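Local coordinates for protein acetyl xylan esterase (Geobacillus stearothermophilus, PDB 5BN1) that removes acetyl side groups from the xylose units of xylan and xylo-oligosaccharides, working as a ring-shaped homooctamer of the GDSL/SGNH serine esterase family, at residues A[6-11]-A[55-60]; A[63-68]-A[106-111]; A[80-85]-A[126-131]. The protein carries 1 engineered substitution. All coordinates share one frame; numbering follows the deposited sequence. Where two conformers were deposited one is given.

Contact 1: A[6-11]-A[55-60]; sequences GEKLLF and RVVNKG
K8 and R55 are bridge partners on the parallel strands 8-11 and 55-58, whose short axes approach to 4.6 Å with 18° between their directions. Five backbone bonds lace the pair: R55 N to E7 O, L9 N to R55 O, V57 N to L9 O, F11 N to V57 O and K59 N to F11 O. From its CB, K8 leaves the strand beside R55 O, and its CG stays 3.9 Å from that R55 O. CD then reaches CG2 of V57 at 4.0 Å. A bend at chi3 (-89°) swings CE over one face of the R55 guanidinium, 3.4 Å from R55 NH2. The tip, NZ, ends 3.9 Å from R55 NH2, a like-charged neighbour, but each cation has acceptors of its own: K8 NZ bonds to Q80 O, whereas R55 pairs with E27 and with E105 of a second subunit. R55 is modelled in two conformers, so the placing of its guanidinium under K8 CE is tentative. L10 and V57 continue this face, L10 packing on V77 of helix 66-78. On the opposite face, F11 has CG beside its backbone N (chi1 -70°), which sets the ring with its edge to CG1 of V56, 3.6 Å from F11 CE2; L9 CD1 lies above one ring face. From helix 37-48, V38 packs against F11 and V42 against V56. N58 OD1 accepts from G60 N at 2.8 Å, an Asx turn that leads toward the active site, where G60 lies about 8 Å from the side chain of S15, the inferred nucleophile. Strand 8-13, helix 37-48 and strand 55-58 form a beta-alpha-beta crossover that places 55-58 at the edge, within the chain, of the parallel sheet of this SGNH-hydrolase alpha/beta/alpha sandwich.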
# COMPACT_ATOMS: atom_id res chain seq x y z
N GLY A 6 30.90 -6.20 28.03
CA GLY A 6 31.71 -5.64 27.02
C GLY A 6 31.96 -6.60 25.87
O GLY A 6 32.53 -6.15 24.86
N GLU A 7 31.40 -7.80 26.00
CA GLU A 7 31.63 -8.83 24.90
C GLU A 7 30.51 -8.82 23.89
O GLU A 7 29.41 -8.35 24.21
CB GLU A 7 31.71 -10.17 25.39
CG GLU A 7 33.02 -10.46 26.16
CD GLU A 7 33.01 -11.71 26.96
OE1 GLU A 7 33.94 -11.68 27.77
OE2 GLU A 7 32.16 -12.69 27.08
N LYS A 8 30.86 -9.11 22.64
CA LYS A 8 29.93 -9.12 21.52
C LYS A 8 29.53 -10.57 21.26
O LYS A 8 30.32 -11.46 21.01
CB LYS A 8 30.48 -8.53 20.28
CG LYS A 8 29.56 -8.62 19.10
CD LYS A 8 30.17 -8.15 17.78
CE LYS A 8 30.03 -6.75 17.47
NZ LYS A 8 30.47 -6.33 16.13
N LEU A 9 28.20 -10.83 21.30
CA LEU A 9 27.61 -12.14 21.09
C LEU A 9 26.85 -12.05 19.80
O LEU A 9 25.96 -11.19 19.65
CB LEU A 9 26.68 -12.50 22.24
CG LEU A 9 25.65 -13.64 22.02
CD1 LEU A 9 26.33 -14.96 21.66
CD2 LEU A 9 24.90 -13.81 23.31
N LEU A 10 27.19 -12.89 18.82
CA LEU A 10 26.65 -12.86 17.52
C LEU A 10 25.93 -14.16 17.32
O LEU A 10 26.46 -15.24 17.48
CB LEU A 10 27.70 -12.67 16.42
CG LEU A 10 27.29 -12.62 14.99
CD1 LEU A 10 28.32 -11.80 14.22
CD2 LEU A 10 27.25 -13.98 14.33
N PHE A 11 24.64 -14.10 16.88
CA PHE A 11 23.80 -15.26 16.58
C PHE A 11 23.68 -15.36 15.09
O PHE A 11 23.48 -14.41 14.34
CB PHE A 11 22.39 -15.09 17.17
CG PHE A 11 22.31 -15.16 18.65
CD1 PHE A 11 21.97 -16.32 19.24
CD2 PHE A 11 22.41 -13.97 19.43
CE1 PHE A 11 21.83 -16.44 20.61
CE2 PHE A 11 22.23 -14.07 20.78
CZ PHE A 11 21.96 -15.26 21.39
N ARG A 55 26.91 -6.88 23.99
CA ARG A 55 26.40 -6.35 22.76
C ARG A 55 26.06 -7.56 21.88
O ARG A 55 26.74 -8.49 21.83
CB ARG A 55 27.38 -5.47 22.02
CG ARG A 55 28.30 -4.61 22.86
CD ARG A 55 29.29 -4.09 21.81
NE ARG A 55 28.54 -4.15 20.52
CZ ARG A 55 29.03 -3.86 19.32
NH1 ARG A 55 30.31 -3.55 19.18
NH2 ARG A 55 28.26 -3.95 18.27
N VAL A 56 24.86 -7.53 21.34
CA VAL A 56 24.28 -8.66 20.58
C VAL A 56 23.94 -8.27 19.20
O VAL A 56 23.38 -7.20 18.91
CB VAL A 56 23.10 -9.28 21.35
CG1 VAL A 56 22.50 -10.47 20.56
CG2 VAL A 56 23.47 -9.70 22.72
N VAL A 57 24.30 -9.15 18.22
CA VAL A 57 24.07 -8.98 16.81
C VAL A 57 23.32 -10.27 16.29
O VAL A 57 23.66 -11.36 16.72
CB VAL A 57 25.41 -8.86 16.02
CG1 VAL A 57 25.14 -8.52 14.60
CG2 VAL A 57 26.32 -7.80 16.65
N ASN A 58 22.30 -10.06 15.46
CA ASN A 58 21.56 -11.14 14.86
C ASN A 58 21.79 -11.19 13.41
O ASN A 58 21.44 -10.32 12.60
CB ASN A 58 20.06 -10.95 15.16
CG ASN A 58 19.24 -12.16 14.70
OD1 ASN A 58 19.69 -12.99 13.91
ND2 ASN A 58 17.97 -12.21 15.14
N LYS A 59 22.49 -12.25 12.97
CA LYS A 59 22.80 -12.52 11.58
C LYS A 59 22.03 -13.67 10.95
O LYS A 59 22.40 -14.23 9.91
CB LYS A 59 24.35 -12.68 11.35
CG LYS A 59 25.07 -11.35 11.61
CD LYS A 59 24.83 -10.34 10.58
CE LYS A 59 25.82 -9.15 10.68
NZ LYS A 59 25.64 -8.18 9.57
N GLY A 60 20.90 -14.01 11.57
CA GLY A 60 20.03 -15.05 11.00
C GLY A 60 19.51 -14.67 9.64
O GLY A 60 19.21 -13.42 9.43

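Contact 2: A[63-68]-A[106-111]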
# COMPACT_ATOMS: atom_id res chain seq x y z
N GLY A 63 15.66 -19.31 5.48
CA GLY A 63 15.96 -20.26 4.45
C GLY A 63 17.33 -20.89 4.45
O GLY A 63 17.55 -21.77 3.64
N ASN A 64 18.21 -20.32 5.24
CA ASN A 64 19.63 -20.80 5.12
C ASN A 64 19.84 -22.24 5.59
O ASN A 64 19.24 -22.74 6.52
CB ASN A 64 20.56 -19.89 5.93
CG ASN A 64 21.01 -18.67 5.27
OD1 ASN A 64 20.54 -18.21 4.15
ND2 ASN A 64 22.03 -18.19 5.85
N THR A 65 20.78 -22.86 4.87
CA THR A 65 21.41 -24.12 5.26
C THR A 65 22.85 -23.74 5.67
O THR A 65 23.30 -22.63 5.56
CB THR A 65 21.46 -25.05 4.10
OG1 THR A 65 22.34 -24.48 3.09
CG2 THR A 65 20.13 -25.34 3.47
N VAL A 66 23.57 -24.77 6.07
CA VAL A 66 24.99 -24.48 6.45
C VAL A 66 25.81 -24.10 5.21
O VAL A 66 26.82 -23.40 5.32
CB VAL A 66 25.60 -25.67 7.22
CG1 VAL A 66 25.96 -26.85 6.30
CG2 VAL A 66 26.84 -25.21 7.98
N ARG A 67 25.37 -24.49 4.03
CA ARG A 67 26.03 -24.15 2.80
C ARG A 67 25.91 -22.62 2.61
O ARG A 67 26.84 -21.88 2.23
CB ARG A 67 25.42 -24.86 1.66
CG ARG A 67 26.06 -24.54 0.31
CD ARG A 67 25.26 -25.17 -0.84
NE ARG A 67 25.07 -26.62 -0.76
CZ ARG A 67 24.05 -27.32 -1.23
NH1 ARG A 67 22.95 -26.68 -1.76
NH2 ARG A 67 24.03 -28.61 -1.16
N ASP A 68 24.71 -22.04 2.93
CA ASP A 68 24.58 -20.63 2.88
C ASP A 68 25.38 -19.91 3.94
O ASP A 68 25.89 -18.79 3.69
CB ASP A 68 23.10 -20.25 3.03
CG ASP A 68 22.25 -20.85 1.97
OD1 ASP A 68 22.51 -20.59 0.74
OD2 ASP A 68 21.23 -21.54 2.25
N LYS A 106 19.10 -28.61 -3.55
CA LYS A 106 18.77 -27.85 -2.40
C LYS A 106 19.01 -28.57 -1.04
O LYS A 106 18.86 -27.91 0.04
CB LYS A 106 17.27 -27.55 -2.42
CG LYS A 106 16.91 -26.65 -3.64
CD LYS A 106 15.48 -26.19 -3.37
CE LYS A 106 15.43 -24.86 -2.56
NZ LYS A 106 14.95 -23.77 -3.45
N HIS A 107 19.30 -29.86 -1.16
CA HIS A 107 19.52 -30.75 0.02
C HIS A 107 20.96 -30.52 0.47
O HIS A 107 21.81 -30.38 -0.32
CB HIS A 107 19.36 -32.19 -0.31
CG HIS A 107 18.00 -32.56 -0.88
ND1 HIS A 107 17.69 -33.81 -1.29
CD2 HIS A 107 16.88 -31.79 -1.07
CE1 HIS A 107 16.45 -33.84 -1.76
NE2 HIS A 107 15.95 -32.64 -1.61
N VAL A 108 21.16 -30.51 1.76
CA VAL A 108 22.54 -30.56 2.31
C VAL A 108 22.57 -31.82 3.13
O VAL A 108 22.07 -31.92 4.24
CB VAL A 108 22.86 -29.32 3.15
CG1 VAL A 108 24.23 -29.47 3.78
CG2 VAL A 108 22.80 -28.07 2.37
N TYR A 109 23.18 -32.90 2.59
CA TYR A 109 23.26 -34.24 3.12
C TYR A 109 24.33 -34.25 4.24
O TYR A 109 25.07 -33.26 4.35
CB TYR A 109 23.58 -35.23 2.01
CG TYR A 109 22.47 -35.33 0.99
CD1 TYR A 109 21.19 -35.71 1.35
CD2 TYR A 109 22.76 -35.15 -0.39
CE1 TYR A 109 20.19 -35.76 0.41
CE2 TYR A 109 21.70 -35.12 -1.31
CZ TYR A 109 20.49 -35.51 -0.91
OH TYR A 109 19.45 -35.63 -1.85
N LEU A 110 24.28 -35.33 4.99
CA LEU A 110 25.05 -35.34 6.25
C LEU A 110 26.50 -35.11 6.03
O LEU A 110 27.15 -34.50 6.84
CB LEU A 110 24.75 -36.64 6.97
CG LEU A 110 25.23 -36.72 8.45
CD1 LEU A 110 24.31 -35.80 9.27
CD2 LEU A 110 25.18 -38.10 8.97
N ASP A 111 27.07 -35.70 4.94
CA ASP A 111 28.47 -35.43 4.68
C ASP A 111 28.85 -34.00 4.45
O ASP A 111 29.82 -33.50 5.01
CB ASP A 111 29.00 -36.29 3.50
CG ASP A 111 28.33 -36.05 2.18
OD1 ASP A 111 27.11 -35.72 2.11
OD2 ASP A 111 29.00 -36.11 1.14
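V108 meets T65, V66 and R67 with its two methyls divided by chi1 (176°): CG1 is trans to the backbone N, and CG2 is left to face T65 and R67. T65 holds OG1 between its own N and carbonyl carbon (chi1 65°), directed at the start of helix 66-78, while R67 runs extended to CD and then bends at chi3 (-57°) to lay its guanidinium against V108. CG2 of V108 touches T65 OG1 at 3.7 Å and lies over one face of the R67 guanidinium, near its rim. CG1 of V108 packs on V66 CG1 at 4.0 Å, the two side chains crossing at about a right angle. R67 NH2 also makes a weak, bent bond to H107 O at 3.0 Å; its salt bridge goes to E112, and NH1 donates to E105 O. A methionine in place of R67 would probably leave E112 without its counter-charge and H107 O and E105 O without their guanidinium donors. T65 and D68 form a capping box: D68 OD2 accepts from T65 N at 3.0 Å through its anti lone pair, and T65 OG1 receives weak bonds from R67 N and D68 N. Across the loop, H107 ND1 and Y109 OH share a 2.6 Å hydrogen bond. The capped start of helix 66-78 follows G63, a probable transition-state stabiliser, and N64 O bonds to N92, the other inferred stabiliser. V108 also packs on D93 of helix 91-99 and Y113 of helix 110-124, so the contact joins the start of helix 66-78 to the loop leading into helix 110-124, beside helix 91-99.

Contact 3: A[80-85]-A[126-131]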
# COMPACT_ATOMS: atom_id res chain seq x y z
N GLN A 80 32.73 -9.14 11.64
CA GLN A 80 32.05 -8.52 12.80
C GLN A 80 32.81 -8.57 14.07
O GLN A 80 32.41 -8.04 15.10
CB GLN A 80 30.67 -9.22 13.03
CG GLN A 80 29.83 -9.26 11.80
CD GLN A 80 29.50 -7.91 11.15
OE1 GLN A 80 29.23 -6.94 11.83
NE2 GLN A 80 29.51 -7.85 9.83
N LYS A 81 33.92 -9.28 14.05
CA LYS A 81 34.75 -9.47 15.22
C LYS A 81 34.03 -9.79 16.47
O LYS A 81 34.20 -9.16 17.50
CB LYS A 81 35.59 -8.19 15.42
CG LYS A 81 36.35 -7.74 14.18
CD LYS A 81 37.40 -8.78 13.77
CE LYS A 81 38.31 -8.32 12.62
NZ LYS A 81 38.96 -7.07 13.11
N PRO A 82 33.19 -10.81 16.46
CA PRO A 82 32.61 -11.20 17.67
C PRO A 82 33.42 -11.86 18.69
O PRO A 82 34.45 -12.48 18.41
CB PRO A 82 31.52 -12.23 17.18
CG PRO A 82 32.24 -12.87 15.97
CD PRO A 82 32.93 -11.76 15.33
N ASP A 83 33.00 -11.80 19.92
CA ASP A 83 33.60 -12.56 21.00
C ASP A 83 33.05 -13.93 21.23
O ASP A 83 33.68 -14.91 21.44
CB ASP A 83 33.52 -11.79 22.30
CG ASP A 83 34.22 -10.47 22.21
OD1 ASP A 83 35.54 -10.52 22.00
OD2 ASP A 83 33.64 -9.36 22.20
N TRP A 84 31.69 -14.08 20.96
CA TRP A 84 31.03 -15.30 21.06
C TRP A 84 30.11 -15.45 19.82
O TRP A 84 29.54 -14.46 19.35
CB TRP A 84 30.12 -15.38 22.26
CG TRP A 84 30.80 -15.49 23.52
CD1 TRP A 84 31.33 -14.47 24.23
CD2 TRP A 84 31.08 -16.72 24.23
NE1 TRP A 84 31.96 -15.02 25.36
CE2 TRP A 84 31.82 -16.37 25.36
CE3 TRP A 84 30.85 -18.06 23.96
CZ2 TRP A 84 32.28 -17.31 26.25
CZ3 TRP A 84 31.27 -19.00 24.88
CH2 TRP A 84 31.97 -18.61 26.00
N VAL A 85 30.17 -16.65 19.24
CA VAL A 85 29.33 -16.97 18.08
C VAL A 85 28.45 -18.15 18.41
O VAL A 85 28.84 -19.24 18.78
CB VAL A 85 30.15 -17.30 16.80
CG1 VAL A 85 29.24 -17.65 15.59
CG2 VAL A 85 30.99 -16.15 16.41
N PRO A 126 39.68 -20.05 16.75
CA PRO A 126 40.89 -19.28 17.20
C PRO A 126 40.72 -17.78 17.23
O PRO A 126 41.55 -17.13 17.93
CB PRO A 126 41.97 -19.59 16.12
CG PRO A 126 41.39 -20.59 15.20
CD PRO A 126 39.94 -20.85 15.55
N LEU A 127 39.65 -17.25 16.60
CA LEU A 127 39.38 -15.89 16.41
C LEU A 127 38.44 -15.31 17.44
O LEU A 127 38.21 -14.08 17.41
CB LEU A 127 38.86 -15.62 15.01
CG LEU A 127 39.61 -16.29 13.87
CD1 LEU A 127 39.00 -16.02 12.50
CD2 LEU A 127 41.05 -15.81 13.91
N VAL A 128 37.89 -16.12 18.28
CA VAL A 128 36.83 -15.67 19.17
C VAL A 128 37.07 -16.19 20.54
O VAL A 128 37.93 -17.10 20.84
CB VAL A 128 35.42 -16.24 18.73
CG1 VAL A 128 35.17 -15.74 17.42
CG2 VAL A 128 35.33 -17.74 18.84
N LYS A 129 36.35 -15.63 21.51
CA LYS A 129 36.32 -16.19 22.83
C LYS A 129 35.64 -17.49 23.04
O LYS A 129 36.10 -18.36 23.76
CB LYS A 129 35.78 -15.20 23.95
CG LYS A 129 36.46 -13.83 23.93
CD LYS A 129 36.01 -12.88 25.09
CE LYS A 129 36.81 -11.55 25.21
NZ LYS A 129 37.48 -11.07 24.01
N GLY A 130 34.48 -17.75 22.36
CA GLY A 130 33.85 -18.97 22.50
C GLY A 130 32.73 -19.16 21.39
O GLY A 130 32.41 -18.18 20.74
N ILE A 131 32.30 -20.40 21.29
CA ILE A 131 31.27 -20.79 20.28
C ILE A 131 30.25 -21.53 21.02
O ILE A 131 30.47 -22.41 21.86
CB ILE A 131 31.90 -21.63 19.18
CG1 ILE A 131 32.82 -20.75 18.36
CG2 ILE A 131 30.78 -22.26 18.30
CD1 ILE A 131 33.61 -21.52 17.32
O HOH W 1 36.36 -12.29 16.43
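The indole of W84 carries G130 CA over one face, a CH-pi contact 3.7 Å from the centroid of its six-membered ring, with K129 CB also above that face, both toward the rim; its NE1 donates to OE2 of E7. A side chain at position 130 would run into this ring, so glycine fits here. The D83 carboxylate is met from above its plane by K129 NZ, which forms a salt bridge to D83 OD1 at 2.8 Å, the two side chains lying side by side and pointing the same way. D83 OD2 accepts from K8 N, so the carboxylate also ties to strand 8-13. Strands 84-88 and 130-134, joined by a crossover through helices 91-99 and 110-124, pair here in parallel within the SGNH sheet: G130 N donates to D83 O at 3.1 Å, V85 N to G130 O, and K129 N adds a weak bond to D83 O. On the face away from the indole, I131 reaches V121 and T124 of helix 110-124, while V128 CG1 packs against V85 CG2 at 4.3 Å. Where the two segments diverge, a water donates to both P82 O and L127 O, each at 2.8 Å.

Contacts 1 and 3 belong to the same parallel sheet, pairing strand 8-13 with 55-58 and 84-88 with 130-134, and they meet because strands 8-13 and 84-88 are neighbours. Contact 1 is mostly buried, a backbone ladder with mainly apolar side chains apart from the lysine-arginine pair at the strand starts, whose arginine reaches a second subunit; contact 3 is only partly buried and adds a salt bridge and a bridging water. Contact 2 is also buried but holds a helix start and loops, about 23 Å (centre to centre) from each of the others. It relies on capping, methyl packing and arginine bonds, contains one inferred stabilising residue, G63, and lies close to the other, N92.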